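Local coordinates for protein UDP-N-acetylglucosamine 2-epimerase (PDB 3OT5) that probably interconverts UDP-N-acetylglucosamine and UDP-N-acetylmannosamine by inverting the configuration at C2 of the sugar, at residues Asp190-Gly198 with Thr395-Val403. Residues are numbered along the deposited sequence; the frame is centred on the assembly and turned at random.
Sequences DPATIFVTG and TDRPEDFIV
Val-196 and Asp-400 illustrate how the outermost strand of a parallel sheet can have its outward-facing backbone groups satisfied by an irregular C-terminal tail rather than by another strand. The amide N of Val-196 donates to OD1 of Asp-400 over 2.9 Å, meeting that oxygen from well above the carboxylate plane. The aspartate's chi1 of -71° sets CG beside its own backbone N and brings the carboxylate back against the strand, across the Val-196 side chain. The carbonyl O of Val-196 takes the amide N of Phe-401 at 2.7 Å and a water that also donates to O of Glu-399; Asp-400 CA adds a CH...O contact to O of Val-196. One residue of the strand thus has both its N-H and its C=O engaged by the tail.

Arg-397 provides the second polar grip. Its chain is extended from CG to NE and carries the guanidinium to the 3-10 turn, where NH1 donates to O of Ala-192 at 2.8 Å along a nearly straight line (175°), the acceptor lying in the guanidinium plane. One face of that group rests on the rim of the Phe-195 ring, planes 28° apart, with CE1 of Phe-195 over the guanidinium centre and 3.3 Å from CZ of Arg-397. Pro-398 packs beside the same ring, its CD 3.8 Å from Phe-195 CE1.

OD2 of Asp-400 forms a salt bridge with Lys-181 of helix 178-186, tying the tail to that helix as well. Strand 194-196 ends the seven-stranded sheet of this Rossmann-like domain: its other edge pairs with strand 172-175, while the tail, continuing from helix 380-392, borders its outer edge, with Pro-398 against Ala-386 and Phe-401 against Arg-383 of that helix.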
loop_
_atom_site.group_PDB
_atom_site.type_symbol
_atom_site.label_atom_id
_atom_site.label_comp_id
_atom_site.label_asym_id
_atom_site.label_seq_id
_atom_site.Cartn_x
_atom_site.Cartn_y
_atom_site.Cartn_z
ATOM N N ASP A 190 -3.041 -22.759 -11.097
ATOM C CA ASP A 190 -1.980 -23.200 -11.990
ATOM C C ASP A 190 -0.715 -22.372 -11.746
ATOM O O ASP A 190 -0.709 -21.174 -12.004
ATOM C CB ASP A 190 -2.464 -23.059 -13.443
ATOM C CG ASP A 190 -1.493 -23.638 -14.464
ATOM O OD1 ASP A 190 -1.856 -23.646 -15.661
ATOM O OD2 ASP A 190 -0.390 -24.091 -14.091
ATOM N N PRO A 191 0.365 -23.014 -11.252
ATOM C CA PRO A 191 1.617 -22.292 -10.992
ATOM C C PRO A 191 2.059 -21.396 -12.155
ATOM O O PRO A 191 2.578 -20.315 -11.929
ATOM C CB PRO A 191 2.656 -23.415 -10.780
ATOM C CG PRO A 191 1.863 -24.658 -10.468
ATOM C CD PRO A 191 0.503 -24.479 -11.078
ATOM N N ALA A 192 1.870 -21.855 -13.389
ATOM C CA ALA A 192 2.253 -21.073 -14.565
ATOM C C ALA A 192 1.511 -19.728 -14.667
ATOM O O ALA A 192 1.929 -18.841 -15.411
ATOM C CB ALA A 192 2.035 -21.890 -15.840
ATOM N N THR A 193 0.423 -19.568 -13.922
ATOM C CA THR A 193 -0.339 -18.322 -13.976
ATOM C C THR A 193 -0.052 -17.338 -12.819
ATOM O O THR A 193 -0.589 -16.222 -12.804
ATOM C CB THR A 193 -1.846 -18.621 -14.003
ATOM O OG1 THR A 193 -2.245 -19.201 -12.759
ATOM C CG2 THR A 193 -2.188 -19.572 -15.165
ATOM N N ILE A 194 0.791 -17.732 -11.867
ATOM C CA ILE A 194 1.093 -16.865 -10.720
ATOM C C ILE A 194 2.497 -16.290 -10.792
ATOM O O ILE A 194 3.474 -17.014 -11.038
ATOM C CB ILE A 194 0.987 -17.629 -9.388
ATOM C CG1 ILE A 194 -0.363 -18.336 -9.253
ATOM C CG2 ILE A 194 1.186 -16.675 -8.220
ATOM C CD1 ILE A 194 -0.371 -19.341 -8.120
ATOM N N PHE A 195 2.611 -14.990 -10.537
ATOM C CA PHE A 195 3.909 -14.333 -10.558
ATOM C C PHE A 195 4.115 -13.486 -9.310
ATOM O O PHE A 195 3.344 -12.574 -9.061
ATOM C CB PHE A 195 4.036 -13.434 -11.793
ATOM C CG PHE A 195 3.953 -14.169 -13.092
ATOM C CD1 PHE A 195 5.109 -14.610 -13.730
ATOM C CD2 PHE A 195 2.726 -14.432 -13.681
ATOM C CE1 PHE A 195 5.038 -15.291 -14.926
ATOM C CE2 PHE A 195 2.649 -15.120 -14.892
ATOM C CZ PHE A 195 3.804 -15.543 -15.513
ATOM N N VAL A 196 5.148 -13.801 -8.524
ATOM C CA VAL A 196 5.476 -13.012 -7.353
ATOM C C VAL A 196 6.204 -11.831 -7.961
ATOM O O VAL A 196 7.322 -11.953 -8.438
ATOM C CB VAL A 196 6.414 -13.732 -6.357
ATOM C CG1 VAL A 196 6.702 -12.809 -5.131
ATOM C CG2 VAL A 196 5.811 -15.046 -5.902
ATOM N N THR A 197 5.554 -10.685 -7.939
ATOM C CA THR A 197 6.091 -9.479 -8.537
ATOM C C THR A 197 6.519 -8.412 -7.545
ATOM O O THR A 197 7.240 -7.478 -7.904
ATOM C CB THR A 197 4.969 -8.841 -9.360
ATOM O OG1 THR A 197 3.888 -8.513 -8.478
ATOM C CG2 THR A 197 4.469 -9.818 -10.425
ATOM N N GLY A 198 6.099 -8.562 -6.296
ATOM C CA GLY A 198 6.354 -7.533 -5.283
ATOM C C GLY A 198 5.103 -6.660 -5.282
ATOM O O GLY A 198 4.166 -6.897 -6.049
ATOM N N THR A 395 6.895 -14.179 -25.066
ATOM C CA THR A 395 8.293 -13.823 -24.880
ATOM C C THR A 395 8.698 -14.306 -23.490
ATOM O O THR A 395 7.848 -14.689 -22.693
ATOM C CB THR A 395 8.537 -12.304 -25.053
ATOM O OG1 THR A 395 7.716 -11.563 -24.139
ATOM C CG2 THR A 395 8.213 -11.876 -26.486
ATOM N N ASP A 396 9.995 -14.295 -23.210
ATOM C CA ASP A 396 10.524 -14.782 -21.930
ATOM C C ASP A 396 9.642 -14.549 -20.704
ATOM O O ASP A 396 9.255 -13.414 -20.396
ATOM C CB ASP A 396 11.921 -14.199 -21.666
ATOM C CG ASP A 396 12.963 -14.711 -22.641
ATOM O OD1 ASP A 396 12.600 -15.469 -23.567
ATOM O OD2 ASP A 396 14.147 -14.359 -22.480
ATOM N N ARG A 397 9.334 -15.648 -20.014
ATOM C CA ARG A 397 8.543 -15.618 -18.784
ATOM C C ARG A 397 9.360 -14.941 -17.691
ATOM O O ARG A 397 10.455 -15.390 -17.379
ATOM C CB ARG A 397 8.219 -17.041 -18.335
ATOM C CG ARG A 397 7.521 -17.107 -16.996
ATOM C CD ARG A 397 7.425 -18.525 -16.460
ATOM N NE ARG A 397 6.779 -18.522 -15.149
ATOM C CZ ARG A 397 5.462 -18.574 -14.950
ATOM N NH1 ARG A 397 4.622 -18.645 -15.981
ATOM N NH2 ARG A 397 4.983 -18.552 -13.710
ATOM N N PRO A 398 8.829 -13.873 -17.086
ATOM C CA PRO A 398 9.604 -13.219 -16.046
ATOM C C PRO A 398 9.706 -14.112 -14.817
ATOM O O PRO A 398 8.766 -14.825 -14.494
ATOM C CB PRO A 398 8.781 -11.978 -15.739
ATOM C CG PRO A 398 7.380 -12.400 -15.990
ATOM C CD PRO A 398 7.445 -13.364 -17.136
ATOM N N GLU A 399 10.846 -14.088 -14.145
ATOM C CA GLU A 399 11.014 -14.912 -12.969
ATOM C C GLU A 399 10.527 -14.106 -11.764
ATOM O O GLU A 399 10.490 -12.876 -11.806
ATOM C CB GLU A 399 12.471 -15.347 -12.831
ATOM C CG GLU A 399 12.674 -16.576 -11.957
ATOM C CD GLU A 399 14.082 -17.129 -12.064
ATOM O OE1 GLU A 399 15.037 -16.325 -12.162
ATOM O OE2 GLU A 399 14.238 -18.370 -12.036
ATOM N N ASP A 400 10.126 -14.808 -10.712
ATOM C CA ASP A 400 9.622 -14.181 -9.486
ATOM C C ASP A 400 10.585 -13.213 -8.811
ATOM O O ASP A 400 11.807 -13.314 -8.953
ATOM C CB ASP A 400 9.244 -15.261 -8.464
ATOM C CG ASP A 400 8.003 -16.028 -8.855
ATOM O OD1 ASP A 400 7.202 -15.488 -9.641
ATOM O OD2 ASP A 400 7.810 -17.148 -8.343
ATOM N N PHE A 401 10.014 -12.265 -8.079
ATOM C CA PHE A 401 10.811 -11.310 -7.326
ATOM C C PHE A 401 11.493 -12.092 -6.212
ATOM O O PHE A 401 10.832 -12.760 -5.413
ATOM C CB PHE A 401 9.949 -10.160 -6.786
ATOM C CG PHE A 401 10.639 -9.331 -5.733
ATOM C CD1 PHE A 401 11.755 -8.566 -6.047
ATOM C CD2 PHE A 401 10.161 -9.304 -4.432
ATOM C CE1 PHE A 401 12.400 -7.807 -5.071
ATOM C CE2 PHE A 401 10.789 -8.539 -3.455
ATOM C CZ PHE A 401 11.911 -7.792 -3.776
ATOM N N ILE A 402 12.820 -12.018 -6.179
ATOM C CA ILE A 402 13.615 -12.757 -5.198
ATOM C C ILE A 402 13.793 -12.000 -3.883
ATOM O O ILE A 402 14.426 -10.948 -3.850
ATOM C CB ILE A 402 15.010 -13.110 -5.772
ATOM C CG1 ILE A 402 14.863 -13.887 -7.089
ATOM C CG2 ILE A 402 15.824 -13.905 -4.754
ATOM C CD1 ILE A 402 16.188 -14.371 -7.683
ATOM N N VAL A 403 13.234 -12.555 -2.807
ATOM C CA VAL A 403 13.329 -11.948 -1.472
ATOM C C VAL A 403 14.481 -12.542 -0.674
ATOM O O VAL A 403 15.091 -11.868 0.154
ATOM C CB VAL A 403 12.018 -12.122 -0.671
ATOM C CG1 VAL A 403 12.244 -11.817 0.799
ATOM C CG2 VAL A 403 10.928 -11.252 -1.256
ATOM O OXT VAL A 403 14.823 -13.709 -0.844
HETATM O O HOH W 1 7.401 -12.067 -11.378
#